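Local coordinates for DUF4785 domain-containing protein (Legionella pneumophila subsp. pneumophila, PDB 4KH9) that is of unknown function but binds calcium ions and is built of three domains, the central and C-terminal ones related to the E-set (immunoglobulin-like) clan, at residues Lys10-Glu15 against Tyr263-Ala268; Cys14-Gln19 against Glu230-Gly235; Thr291-Ala296 against Leu351-Gln356; Pro5-Lys10 against Thr359-Asn364. All blocks are in the same frame, centred on the assembly; numbering follows the deposited sequence.

Contact 1 of 4, residues Lys10-Glu15 against Tyr263-Ala268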
loop_
_atom_site.group_PDB
_atom_site.type_symbol
_atom_site.label_atom_id
_atom_site.label_comp_id
_atom_site.label_asym_id
_atom_site.label_seq_id
_atom_site.Cartn_x
_atom_site.Cartn_y
_atom_site.Cartn_z
ATOM N N LYS A 10 0.156 23.535 0.523
ATOM C CA LYS A 10 0.475 23.274 -0.870
ATOM C C LYS A 10 -0.839 23.132 -1.650
ATOM O O LYS A 10 -1.746 22.419 -1.219
ATOM C CB LYS A 10 1.367 22.001 -0.962
ATOM C CG LYS A 10 1.660 21.480 -2.371
ATOM C CD LYS A 10 2.683 22.268 -3.144
ATOM C CE LYS A 10 2.997 21.513 -4.406
ATOM N NZ LYS A 10 3.702 22.351 -5.394
ATOM N N ALA A 11 -0.959 23.850 -2.760
ATOM C CA ALA A 11 -2.156 23.763 -3.599
ATOM C C ALA A 11 -2.066 22.547 -4.528
ATOM O O ALA A 11 -0.967 22.071 -4.822
ATOM C CB ALA A 11 -2.327 25.044 -4.414
ATOM N N TYR A 12 -3.228 22.032 -4.964
ATOM C CA TYR A 12 -3.309 20.940 -5.926
ATOM C C TYR A 12 -4.482 21.216 -6.882
ATOM O O TYR A 12 -5.404 21.962 -6.545
ATOM C CB TYR A 12 -3.417 19.562 -5.249
ATOM C CG TYR A 12 -4.724 19.278 -4.542
ATOM C CD1 TYR A 12 -4.960 19.758 -3.257
ATOM C CD2 TYR A 12 -5.695 18.461 -5.123
ATOM C CE1 TYR A 12 -6.156 19.489 -2.593
ATOM C CE2 TYR A 12 -6.879 18.152 -4.450
ATOM C CZ TYR A 12 -7.105 18.671 -3.182
ATOM O OH TYR A 12 -8.274 18.404 -2.503
ATOM N N GLU A 13 -4.395 20.669 -8.099
ATOM C CA GLU A 13 -5.434 20.784 -9.117
ATOM C C GLU A 13 -6.417 19.674 -8.856
ATOM O O GLU A 13 -6.056 18.503 -8.931
ATOM C CB GLU A 13 -4.851 20.737 -10.555
ATOM C CG GLU A 13 -3.916 21.892 -10.898
ATOM C CD GLU A 13 -3.401 21.932 -12.328
ATOM O OE1 GLU A 13 -4.170 21.592 -13.259
ATOM O OE2 GLU A 13 -2.240 22.362 -12.522
ATOM N N CYS A 14 -7.634 20.043 -8.458
ATOM C CA CYS A 14 -8.673 19.095 -8.097
ATOM C C CYS A 14 -9.791 19.112 -9.108
ATOM O O CYS A 14 -10.345 20.173 -9.396
ATOM C CB CYS A 14 -9.196 19.396 -6.702
ATOM S SG CYS A 14 -10.135 18.036 -5.970
ATOM N N GLU A 15 -10.126 17.926 -9.639
ATOM C CA GLU A 15 -11.177 17.743 -10.649
ATOM C C GLU A 15 -12.533 17.469 -10.012
ATOM O O GLU A 15 -13.545 17.920 -10.544
ATOM C CB GLU A 15 -10.823 16.597 -11.633
ATOM C CG GLU A 15 -10.522 15.248 -10.990
ATOM C CD GLU A 15 -10.199 14.091 -11.918
ATOM O OE1 GLU A 15 -9.940 14.326 -13.121
ATOM O OE2 GLU A 15 -10.164 12.943 -11.422
ATOM N N TYR A 263 -0.616 8.784 1.062
ATOM C CA TYR A 263 0.071 10.039 0.741
ATOM C C TYR A 263 -0.934 11.187 0.559
ATOM O O TYR A 263 -1.950 10.979 -0.089
ATOM C CB TYR A 263 0.913 9.857 -0.532
ATOM C CG TYR A 263 1.538 11.126 -1.069
ATOM C CD1 TYR A 263 2.680 11.655 -0.495
ATOM C CD2 TYR A 263 0.964 11.812 -2.141
ATOM C CE1 TYR A 263 3.270 12.814 -0.991
ATOM C CE2 TYR A 263 1.554 12.971 -2.657
ATOM C CZ TYR A 263 2.709 13.465 -2.073
ATOM O OH TYR A 263 3.299 14.608 -2.529
ATOM N N SER A 264 -0.626 12.406 1.063
ATOM C CA SER A 264 -1.526 13.544 0.828
ATOM C C SER A 264 -0.756 14.848 0.545
ATOM O O SER A 264 0.425 14.975 0.852
ATOM C CB SER A 264 -2.471 13.751 2.009
ATOM O OG SER A 264 -1.787 14.172 3.177
ATOM N N ILE A 265 -1.453 15.809 -0.024
ATOM C CA ILE A 265 -0.958 17.156 -0.268
ATOM C C ILE A 265 -1.439 18.023 0.921
ATOM O O ILE A 265 -2.618 17.943 1.267
ATOM C CB ILE A 265 -1.440 17.664 -1.641
ATOM C CG1 ILE A 265 -0.780 16.846 -2.784
ATOM C CG2 ILE A 265 -1.175 19.159 -1.829
ATOM C CD1 ILE A 265 -1.734 16.513 -3.848
ATOM N N PRO A 266 -0.564 18.798 1.586
ATOM C CA PRO A 266 -1.024 19.602 2.744
ATOM C C PRO A 266 -1.829 20.816 2.262
ATOM O O PRO A 266 -1.364 21.954 2.328
ATOM C CB PRO A 266 0.292 19.990 3.427
ATOM C CG PRO A 266 1.311 20.022 2.326
ATOM C CD PRO A 266 0.893 18.964 1.344
ATOM N N SER A 267 -3.045 20.553 1.739
ATOM C CA SER A 267 -3.967 21.533 1.122
ATOM C C SER A 267 -4.503 22.561 2.115
ATOM O O SER A 267 -5.037 23.587 1.696
ATOM C CB SER A 267 -5.136 20.802 0.485
ATOM O OG SER A 267 -5.660 19.806 1.353
ATOM N N ALA A 268 -4.393 22.274 3.423
ATOM C CA ALA A 268 -4.842 23.170 4.492
ATOM C C ALA A 268 -4.167 22.798 5.800
ATOM O O ALA A 268 -3.791 21.633 6.000
ATOM C CB ALA A 268 -6.359 23.120 4.641
#

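Contact 2 of 4, residues Cys14-Gln19 against Glu230-Gly235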
loop_
_atom_site.group_PDB
_atom_site.type_symbol
_atom_site.label_atom_id
_atom_site.label_comp_id
_atom_site.label_asym_id
_atom_site.label_seq_id
_atom_site.Cartn_x
_atom_site.Cartn_y
_atom_site.Cartn_z
ATOM N N CYS A 14 -7.634 20.043 -8.458
ATOM C CA CYS A 14 -8.673 19.095 -8.097
ATOM C C CYS A 14 -9.791 19.112 -9.108
ATOM O O CYS A 14 -10.345 20.173 -9.396
ATOM C CB CYS A 14 -9.196 19.396 -6.702
ATOM S SG CYS A 14 -10.135 18.036 -5.970
ATOM N N GLU A 15 -10.126 17.926 -9.639
ATOM C CA GLU A 15 -11.177 17.743 -10.649
ATOM C C GLU A 15 -12.533 17.469 -10.012
ATOM O O GLU A 15 -13.545 17.920 -10.544
ATOM C CB GLU A 15 -10.823 16.597 -11.633
ATOM C CG GLU A 15 -10.522 15.248 -10.990
ATOM C CD GLU A 15 -10.199 14.091 -11.918
ATOM O OE1 GLU A 15 -9.940 14.326 -13.121
ATOM O OE2 GLU A 15 -10.164 12.943 -11.422
ATOM N N ASN A 16 -12.558 16.744 -8.878
ATOM C CA ASN A 16 -13.799 16.341 -8.222
ATOM C C ASN A 16 -14.276 17.304 -7.116
ATOM O O ASN A 16 -15.380 17.092 -6.604
ATOM C CB ASN A 16 -13.629 14.946 -7.622
ATOM C CG ASN A 16 -12.600 14.855 -6.524
ATOM O OD1 ASN A 16 -11.409 15.132 -6.720
ATOM N ND2 ASN A 16 -13.031 14.415 -5.354
ATOM N N CYS A 17 -13.475 18.332 -6.745
ATOM C CA CYS A 17 -13.816 19.257 -5.653
ATOM C C CYS A 17 -15.120 20.013 -5.925
ATOM O O CYS A 17 -15.903 20.154 -4.993
ATOM C CB CYS A 17 -12.676 20.222 -5.346
ATOM S SG CYS A 17 -11.419 19.537 -4.222
ATOM N N SER A 18 -15.382 20.447 -7.182
ATOM C CA SER A 18 -16.611 21.157 -7.594
ATOM C C SER A 18 -17.897 20.365 -7.267
ATOM O O SER A 18 -18.941 20.958 -7.003
ATOM C CB SER A 18 -16.573 21.435 -9.095
ATOM O OG SER A 18 -15.578 22.398 -9.394
ATOM N N GLN A 19 -17.804 19.030 -7.265
ATOM C CA GLN A 19 -18.908 18.122 -6.972
ATOM C C GLN A 19 -19.167 17.966 -5.462
ATOM O O GLN A 19 -20.160 17.340 -5.082
ATOM C CB GLN A 19 -18.621 16.736 -7.581
ATOM C CG GLN A 19 -18.585 16.742 -9.116
ATOM C CD GLN A 19 -18.277 15.386 -9.707
ATOM O OE1 GLN A 19 -17.353 15.236 -10.517
ATOM N NE2 GLN A 19 -19.040 14.366 -9.322
ATOM N N GLU A 230 2.309 15.931 -7.116
ATOM C CA GLU A 230 1.385 17.046 -6.871
ATOM C C GLU A 230 -0.056 16.653 -7.160
ATOM O O GLU A 230 -0.959 17.479 -6.999
ATOM C CB GLU A 230 1.767 18.278 -7.712
ATOM C CG GLU A 230 3.064 18.924 -7.255
ATOM C CD GLU A 230 3.485 20.125 -8.076
ATOM O OE1 GLU A 230 2.920 21.221 -7.859
ATOM O OE2 GLU A 230 4.393 19.977 -8.922
ATOM N N LEU A 231 -0.276 15.395 -7.536
ATOM C CA LEU A 231 -1.580 14.872 -7.896
ATOM C C LEU A 231 -2.380 14.398 -6.700
ATOM O O LEU A 231 -1.823 13.889 -5.724
ATOM C CB LEU A 231 -1.443 13.699 -8.879
ATOM C CG LEU A 231 -0.636 13.911 -10.151
ATOM C CD1 LEU A 231 -0.634 12.636 -10.965
ATOM C CD2 LEU A 231 -1.184 15.083 -11.005
ATOM N N ASN A 232 -3.707 14.538 -6.813
ATOM C CA ASN A 232 -4.684 14.104 -5.836
ATOM C C ASN A 232 -4.834 12.570 -5.975
ATOM O O ASN A 232 -5.075 12.080 -7.071
ATOM C CB ASN A 232 -6.008 14.874 -6.056
ATOM C CG ASN A 232 -7.184 14.412 -5.231
ATOM O OD1 ASN A 232 -7.060 13.694 -4.251
ATOM N ND2 ASN A 232 -8.376 14.832 -5.608
ATOM N N ASP A 233 -4.650 11.824 -4.883
ATOM C CA ASP A 233 -4.739 10.360 -4.928
ATOM C C ASP A 233 -6.191 9.834 -4.862
ATOM O O ASP A 233 -6.396 8.648 -5.099
ATOM C CB ASP A 233 -3.907 9.745 -3.790
ATOM C CG ASP A 233 -2.411 9.987 -3.933
ATOM O OD1 ASP A 233 -1.939 10.179 -5.080
ATOM O OD2 ASP A 233 -1.708 9.901 -2.928
ATOM N N ARG A 234 -7.174 10.709 -4.549
ATOM C CA ARG A 234 -8.617 10.439 -4.452
ATOM C C ARG A 234 -8.933 9.176 -3.588
ATOM O O ARG A 234 -9.693 8.282 -3.996
ATOM C CB ARG A 234 -9.259 10.299 -5.847
ATOM C CG ARG A 234 -9.102 11.519 -6.744
ATOM C CD ARG A 234 -9.949 11.393 -7.982
ATOM N NE ARG A 234 -11.365 11.552 -7.648
ATOM C CZ ARG A 234 -12.358 11.462 -8.523
ATOM N NH1 ARG A 234 -12.105 11.212 -9.801
ATOM N NH2 ARG A 234 -13.614 11.602 -8.124
ATOM N N GLY A 235 -8.352 9.135 -2.400
ATOM C CA GLY A 235 -8.547 8.041 -1.453
ATOM C C GLY A 235 -7.683 6.812 -1.680
ATOM O O GLY A 235 -7.528 6.006 -0.760
#

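Contact 3 of 4, residues Thr291-Ala296 against Leu351-Gln356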
loop_
_atom_site.group_PDB
_atom_site.type_symbol
_atom_site.label_atom_id
_atom_site.label_comp_id
_atom_site.label_asym_id
_atom_site.label_seq_id
_atom_site.Cartn_x
_atom_site.Cartn_y
_atom_site.Cartn_z
ATOM N N THR A 291 -6.200 25.266 -1.386
ATOM C CA THR A 291 -7.078 24.814 -2.474
ATOM C C THR A 291 -8.534 24.756 -2.009
ATOM O O THR A 291 -8.818 24.183 -0.960
ATOM C CB THR A 291 -6.605 23.441 -2.989
ATOM O OG1 THR A 291 -5.388 23.624 -3.696
ATOM C CG2 THR A 291 -7.603 22.758 -3.912
ATOM N N ALA A 292 -9.448 25.316 -2.830
ATOM C CA ALA A 292 -10.891 25.325 -2.605
ATOM C C ALA A 292 -11.405 23.880 -2.554
ATOM O O ALA A 292 -11.209 23.110 -3.501
ATOM C CB ALA A 292 -11.592 26.121 -3.713
ATOM N N SER A 293 -11.970 23.483 -1.411
ATOM C CA SER A 293 -12.444 22.109 -1.230
ATOM C C SER A 293 -13.328 22.018 -0.027
ATOM O O SER A 293 -13.528 23.002 0.678
ATOM C CB SER A 293 -11.251 21.149 -1.080
ATOM O OG SER A 293 -11.635 19.784 -1.146
ATOM N N ARG A 294 -13.840 20.819 0.230
ATOM C CA ARG A 294 -14.612 20.545 1.437
ATOM C C ARG A 294 -13.674 19.950 2.473
ATOM O O ARG A 294 -12.975 18.966 2.216
ATOM C CB ARG A 294 -15.810 19.628 1.149
ATOM C CG ARG A 294 -16.687 19.429 2.374
ATOM C CD ARG A 294 -17.905 18.597 2.039
ATOM N NE ARG A 294 -18.791 18.498 3.195
ATOM C CZ ARG A 294 -19.579 19.469 3.647
ATOM N NH1 ARG A 294 -19.580 20.661 3.063
ATOM N NH2 ARG A 294 -20.338 19.270 4.711
ATOM N N TYR A 295 -13.660 20.553 3.652
ATOM C CA TYR A 295 -12.789 20.123 4.739
ATOM C C TYR A 295 -13.584 19.812 5.990
ATOM O O TYR A 295 -14.623 20.450 6.255
ATOM C CB TYR A 295 -11.762 21.220 5.064
ATOM C CG TYR A 295 -10.814 21.531 3.932
ATOM C CD1 TYR A 295 -9.613 20.842 3.793
ATOM C CD2 TYR A 295 -11.089 22.546 3.025
ATOM C CE1 TYR A 295 -8.732 21.123 2.746
ATOM C CE2 TYR A 295 -10.203 22.855 1.988
ATOM C CZ TYR A 295 -9.014 22.151 1.864
ATOM O OH TYR A 295 -8.155 22.407 0.819
ATOM N N ALA A 296 -13.083 18.860 6.786
ATOM C CA ALA A 296 -13.722 18.540 8.053
ATOM C C ALA A 296 -12.732 18.649 9.157
ATOM O O ALA A 296 -11.648 18.076 9.089
ATOM C CB ALA A 296 -14.337 17.151 8.032
ATOM N N LEU A 351 -7.679 17.468 10.468
ATOM C CA LEU A 351 -8.348 18.163 9.387
ATOM C C LEU A 351 -8.335 17.266 8.147
ATOM O O LEU A 351 -7.273 16.825 7.719
ATOM C CB LEU A 351 -7.701 19.539 9.125
ATOM C CG LEU A 351 -8.396 20.427 8.084
ATOM C CD1 LEU A 351 -9.690 21.005 8.630
ATOM C CD2 LEU A 351 -7.493 21.566 7.692
ATOM N N ILE A 352 -9.530 16.943 7.631
ATOM C CA ILE A 352 -9.706 16.053 6.478
ATOM C C ILE A 352 -10.042 16.878 5.255
ATOM O O ILE A 352 -10.872 17.771 5.344
ATOM C CB ILE A 352 -10.817 14.967 6.736
ATOM C CG1 ILE A 352 -10.472 14.092 7.955
ATOM C CG2 ILE A 352 -11.039 14.059 5.491
ATOM C CD1 ILE A 352 -11.593 13.225 8.494
ATOM N N ASP A 353 -9.470 16.521 4.122
ATOM C CA ASP A 353 -9.788 17.105 2.819
ATOM C C ASP A 353 -10.613 16.069 2.089
ATOM O O ASP A 353 -10.061 15.054 1.692
ATOM C CB ASP A 353 -8.510 17.498 2.045
ATOM C CG ASP A 353 -8.716 18.072 0.651
ATOM O OD1 ASP A 353 -9.874 18.067 0.159
ATOM O OD2 ASP A 353 -7.736 18.569 0.071
ATOM N N TYR A 354 -11.922 16.321 1.879
ATOM C CA TYR A 354 -12.786 15.358 1.196
ATOM C C TYR A 354 -12.489 15.263 -0.291
ATOM O O TYR A 354 -12.888 14.276 -0.913
ATOM C CB TYR A 354 -14.256 15.678 1.411
ATOM C CG TYR A 354 -14.717 15.317 2.805
ATOM C CD1 TYR A 354 -14.943 13.994 3.161
ATOM C CD2 TYR A 354 -14.993 16.300 3.743
ATOM C CE1 TYR A 354 -15.416 13.655 4.423
ATOM C CE2 TYR A 354 -15.480 15.976 5.006
ATOM C CZ TYR A 354 -15.668 14.649 5.352
ATOM O OH TYR A 354 -16.132 14.313 6.600
ATOM N N GLY A 355 -11.760 16.247 -0.840
ATOM C CA GLY A 355 -11.322 16.203 -2.231
ATOM C C GLY A 355 -10.269 15.127 -2.415
ATOM O O GLY A 355 -10.172 14.520 -3.478
ATOM N N GLN A 356 -9.487 14.866 -1.357
ATOM C CA GLN A 356 -8.421 13.868 -1.341
ATOM C C GLN A 356 -8.832 12.612 -0.606
ATOM O O GLN A 356 -8.240 11.562 -0.838
ATOM C CB GLN A 356 -7.167 14.442 -0.664
ATOM C CG GLN A 356 -6.414 15.458 -1.512
ATOM C CD GLN A 356 -5.146 15.852 -0.823
ATOM O OE1 GLN A 356 -4.165 15.111 -0.817
ATOM N NE2 GLN A 356 -5.160 16.991 -0.161
#

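Contact 4 of 4, residues Pro5-Lys10 against Thr359-Asn364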
loop_
_atom_site.group_PDB
_atom_site.type_symbol
_atom_site.label_atom_id
_atom_site.label_comp_id
_atom_site.label_asym_id
_atom_site.label_seq_id
_atom_site.Cartn_x
_atom_site.Cartn_y
_atom_site.Cartn_z
ATOM N N PRO A 5 1.653 23.213 15.759
ATOM C CA PRO A 5 2.864 23.126 14.913
ATOM C C PRO A 5 2.603 23.644 13.495
ATOM O O PRO A 5 1.574 23.289 12.907
ATOM C CB PRO A 5 3.191 21.625 14.904
ATOM C CG PRO A 5 2.523 21.063 16.115
ATOM C CD PRO A 5 1.317 21.907 16.371
ATOM N N ARG A 6 3.489 24.515 12.961
ATOM C CA ARG A 6 3.313 25.082 11.624
ATOM C C ARG A 6 3.511 24.033 10.540
ATOM O O ARG A 6 4.382 23.173 10.656
ATOM C CB ARG A 6 4.267 26.266 11.350
ATOM C CG ARG A 6 4.084 27.485 12.250
ATOM C CD ARG A 6 4.595 28.780 11.609
ATOM N NE ARG A 6 6.020 28.742 11.255
ATOM C CZ ARG A 6 7.008 29.177 12.035
ATOM N NH1 ARG A 6 6.745 29.683 13.235
ATOM N NH2 ARG A 6 8.267 29.107 11.621
ATOM N N GLN A 7 2.699 24.114 9.484
ATOM C CA GLN A 7 2.757 23.247 8.309
ATOM C C GLN A 7 2.497 24.107 7.072
ATOM O O GLN A 7 1.371 24.561 6.882
ATOM C CB GLN A 7 1.753 22.068 8.418
ATOM C CG GLN A 7 1.687 21.143 7.180
ATOM C CD GLN A 7 0.555 20.119 7.253
ATOM O OE1 GLN A 7 0.714 19.021 7.807
ATOM N NE2 GLN A 7 -0.625 20.448 6.704
ATOM N N PRO A 8 3.523 24.390 6.240
ATOM C CA PRO A 8 3.276 25.154 5.002
ATOM C C PRO A 8 2.254 24.450 4.112
ATOM O O PRO A 8 2.321 23.239 3.962
ATOM C CB PRO A 8 4.659 25.190 4.334
ATOM C CG PRO A 8 5.618 24.937 5.438
ATOM C CD PRO A 8 4.932 23.960 6.321
ATOM N N THR A 9 1.287 25.184 3.569
ATOM C CA THR A 9 0.270 24.560 2.729
ATOM C C THR A 9 0.763 24.449 1.271
ATOM O O THR A 9 1.649 25.183 0.834
ATOM C CB THR A 9 -1.088 25.280 2.805
ATOM O OG1 THR A 9 -0.980 26.565 2.230
ATOM C CG2 THR A 9 -1.652 25.364 4.210
ATOM N N LYS A 10 0.156 23.535 0.523
ATOM C CA LYS A 10 0.475 23.274 -0.870
ATOM C C LYS A 10 -0.839 23.132 -1.650
ATOM O O LYS A 10 -1.746 22.419 -1.219
ATOM C CB LYS A 10 1.367 22.001 -0.962
ATOM C CG LYS A 10 1.660 21.480 -2.371
ATOM C CD LYS A 10 2.683 22.268 -3.144
ATOM C CE LYS A 10 2.997 21.513 -4.406
ATOM N NZ LYS A 10 3.702 22.351 -5.394
ATOM N N THR A 359 -6.494 12.817 5.596
ATOM C CA THR A 359 -6.201 13.731 6.705
ATOM C C THR A 359 -5.036 14.565 6.186
ATOM O O THR A 359 -4.039 13.978 5.737
ATOM C CB THR A 359 -5.920 12.937 8.001
ATOM O OG1 THR A 359 -7.112 12.277 8.380
ATOM C CG2 THR A 359 -5.479 13.815 9.151
ATOM N N VAL A 360 -5.180 15.904 6.131
ATOM C CA VAL A 360 -4.106 16.741 5.570
ATOM C C VAL A 360 -3.297 17.438 6.683
ATOM O O VAL A 360 -2.151 17.854 6.448
ATOM C CB VAL A 360 -4.619 17.736 4.516
ATOM C CG1 VAL A 360 -5.107 16.974 3.288
ATOM C CG2 VAL A 360 -5.722 18.662 5.065
ATOM N N TYR A 361 -3.869 17.486 7.893
ATOM C CA TYR A 361 -3.258 18.061 9.084
ATOM C C TYR A 361 -3.750 17.324 10.294
ATOM O O TYR A 361 -4.945 17.080 10.425
ATOM C CB TYR A 361 -3.536 19.573 9.235
ATOM C CG TYR A 361 -2.753 20.224 10.363
ATOM C CD1 TYR A 361 -3.167 20.106 11.690
ATOM C CD2 TYR A 361 -1.570 20.908 10.111
ATOM C CE1 TYR A 361 -2.406 20.620 12.739
ATOM C CE2 TYR A 361 -0.817 21.464 11.155
ATOM C CZ TYR A 361 -1.242 21.316 12.468
ATOM O OH TYR A 361 -0.522 21.845 13.515
ATOM N N GLN A 362 -2.824 16.970 11.195
ATOM C CA GLN A 362 -3.218 16.348 12.444
ATOM C C GLN A 362 -2.257 16.712 13.555
ATOM O O GLN A 362 -1.043 16.798 13.355
ATOM C CB GLN A 362 -3.368 14.826 12.338
ATOM C CG GLN A 362 -2.183 14.061 11.756
ATOM C CD GLN A 362 -2.606 12.698 11.268
ATOM O OE1 GLN A 362 -3.286 11.938 11.970
ATOM N NE2 GLN A 362 -2.200 12.362 10.047
ATOM N N TYR A 363 -2.838 16.948 14.719
ATOM C CA TYR A 363 -2.162 17.182 15.974
ATOM C C TYR A 363 -2.732 16.162 16.951
ATOM O O TYR A 363 -3.879 16.295 17.363
ATOM C CB TYR A 363 -2.314 18.641 16.436
ATOM C CG TYR A 363 -1.491 18.927 17.667
ATOM C CD1 TYR A 363 -0.102 18.915 17.616
ATOM C CD2 TYR A 363 -2.098 19.166 18.893
ATOM C CE1 TYR A 363 0.665 19.155 18.755
ATOM C CE2 TYR A 363 -1.344 19.416 20.035
ATOM C CZ TYR A 363 0.039 19.427 19.958
ATOM O OH TYR A 363 0.785 19.647 21.089
ATOM N N ASN A 364 -1.953 15.109 17.262
ATOM C CA ASN A 364 -2.390 13.994 18.112
ATOM C C ASN A 364 -1.783 14.045 19.531
ATOM O O ASN A 364 -1.599 12.999 20.164
ATOM C CB ASN A 364 -2.035 12.664 17.448
ATOM C CG ASN A 364 -2.624 12.520 16.073
ATOM O OD1 ASN A 364 -3.842 12.373 15.902
ATOM N ND2 ASN A 364 -1.769 12.594 15.061
HETATM O O HOH W 1 -0.101 17.367 10.296
#

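Contact 1 of 4, residues Lys10-Glu15 against Tyr263-Ala268
Tyr12 and Lys10 lean on Ile265 from two directions where the N-terminal arm passes the link between the central and C-terminal domains. CG2 of Ile265 sits between the Lys10 backbone and side chain and the Tyr12 ring, 3.7 Å from CG of Lys10, while CD1 lies 3.8 Å from CB of Tyr12. Both neighbouring side chains run aslant to it. The Tyr12 ring is set with CG between its own backbone N and carbonyl carbon (chi1 70°), which swings it toward the linker and brings CE1 to 3.5 Å from CB of Ser267, a methylene lying in the ring plane at its edge. Beyond that edge the phenol OH and OG of Ser267 both hydrogen-bond to OD2 of Asp353. On the other flank CB of Lys10 rests on CG and CD of the Pro266 ring; the chain then bends at chi2 and carries NZ off to a salt bridge with Glu230. One backbone bond joins the segments, Lys10 N to Pro266 O at 2.8 Å. Pro266 is the centre of an inverse gamma turn, and CA of Ser267 makes a C-H...O contact with Lys10 O at 3.3 Å. The polar ends of Lys10, Tyr12 and Ser267 are thus each taken up by an acidic side chain; Asp353, accepting from both arm and linker, ties them to the C-terminal domain.

Contact 2 of 4, residues Cys14-Gln19 against Glu230-Gly235
Glu15 and Asn16 meet Arg234 in different ways, one by charge and one by packing over the guanidinium face. Glu15 starts with CG between its backbone N and carbonyl carbon (chi1 55°) and then runs out straight, which carries OE2 to 3.1 Å from NH1 of Arg234. In this salt bridge the carboxylate and guanidinium planes stand 83° apart, so the groups do not pair side by side. The arginine bends at chi3, laying one guanidinium face against Asn16, whose CB sits 3.4 Å from NH2. The Asn16 amide is tilted by 30° to that guanidinium, and the two side chains slide past each other in opposite directions. Asn232 extends toward the arm and brings ND2 to 3.2 Å from OD1 of Asn16, with the amides nearly coplanar, and to 3.7 Å from SG of Cys14. The same ND2 hydrogen-bonds to Gly355 O, while OD1 accepts from Arg234 N in an Asx turn that fixes the backbone from which the arginine springs. The Cys14-Cys17 disulfide closes a short loop within the arm. The contact lies at the surface, between the arm leading to strand 25-29 and the loop from strand 220-226 to strand 238-248, beside the turn that follows strand 345-353.

Contact 3 of 4, residues Thr291-Ala296 against Leu351-Gln356
Tyr295 faces Asp353 and Ala296 faces Ile352 in an antiparallel ladder, where strands 293-302 and 345-353 adjoin in the five-stranded antiparallel sheet of the E-set-related C-terminal domain, to which strand 25-29 of the N-terminal region adds an edge. The first pair is non-hydrogen-bonded. The second is hydrogen-bonded both ways, Ala296 N to Ile352 O at 2.9 Å and Ile352 N to Ala296 O at 2.8 Å. Past the strand end, Tyr354 N donates to Arg294 O. The Tyr354 ring brings CE2 to 3.4 Å from CB of Ala296, and its CD2 touches CG of Arg294, whose extended chain leads the guanidinium to the carbonyls of Ser21 and Glu23. On the other face CE1 of Tyr295 packs 3.7 Å from CB of Asp353, ring and carboxylate inclined by 42°. The Tyr295 hydroxyl donates to Thr291 O at 2.6 Å, tying the ring to the loop before its strand. Asp353 is held at both oxygens: OD2 takes bonds from Gln356 NE2, Tyr12 and Ser267, while OD1 accepts from Gly355 N in an Asx turn. The second donor to OD1 is Ser293 OG at 2.8 Å, on the syn side; it and Gly355 N arrive from opposite faces of the carboxylate plane.

Contact 4 of 4, residues Pro5-Lys10 against Thr359-Asn364
The arm at Pro5-Lys10 runs beside strand 358-368 with CA of Gln7 and CA of Tyr361 8.0 Å apart, too far for a backbone ladder, and a classic beta bulge at Val360 and Tyr361, both facing Leu351, interrupts the strand. Side chains therefore bridge the gap. The Tyr361 ring reaches across until OH donates to Pro5 O at 2.6 Å, in the carbonyl plane and on a lone pair, and this oxygen lies at the ring edge, near its plane. The pyrrolidine of Pro5 crosses Tyr361 and Tyr363 at roughly right angles, its CD 3.5 Å from CD1 of Tyr363. Gln7 holds CG opposite its backbone N (chi1 177°) and continues extended, passing along the Tyr361 edge with CB 3.8 Å from CE2. Its NE2 then donates to Val360 O at 3.0 Å, a carbonyl that also accepts from Gln174 NE2. OE1 accepts a hydrogen bond from a water at 3.1 Å; that water in turn accepts from Gln362 N at 2.9 Å and sits over one face of the Tyr361 ring, off toward its rim. With both ends engaged, the Gln7 amide is fixed in rotation and serves the residues before and after Tyr361, directly or through water.

From the N terminus, the arm leaves strand 2-3. Contact 4 closes the longest loop, from Pro5-Lys10 to strand 358-368 near the C-terminal end, and the other three lie within its span. Contact 1, sharing Lys10 with it, joins the arm to the link between the central and C-terminal domains; contact 2, sharing Cys14 and Glu15 with contact 1 and lying inside its span, reaches a loop of the central domain. Both close before contact 3 opens. Contact 3 is local to the C-terminal sheet, where its strand 345-353 pairs with strand 358-368 of contact 4. Asp353 of contact 3 and Glu230 of contact 2 hold side chains of contact 1, fastening arm, linker and both domains together.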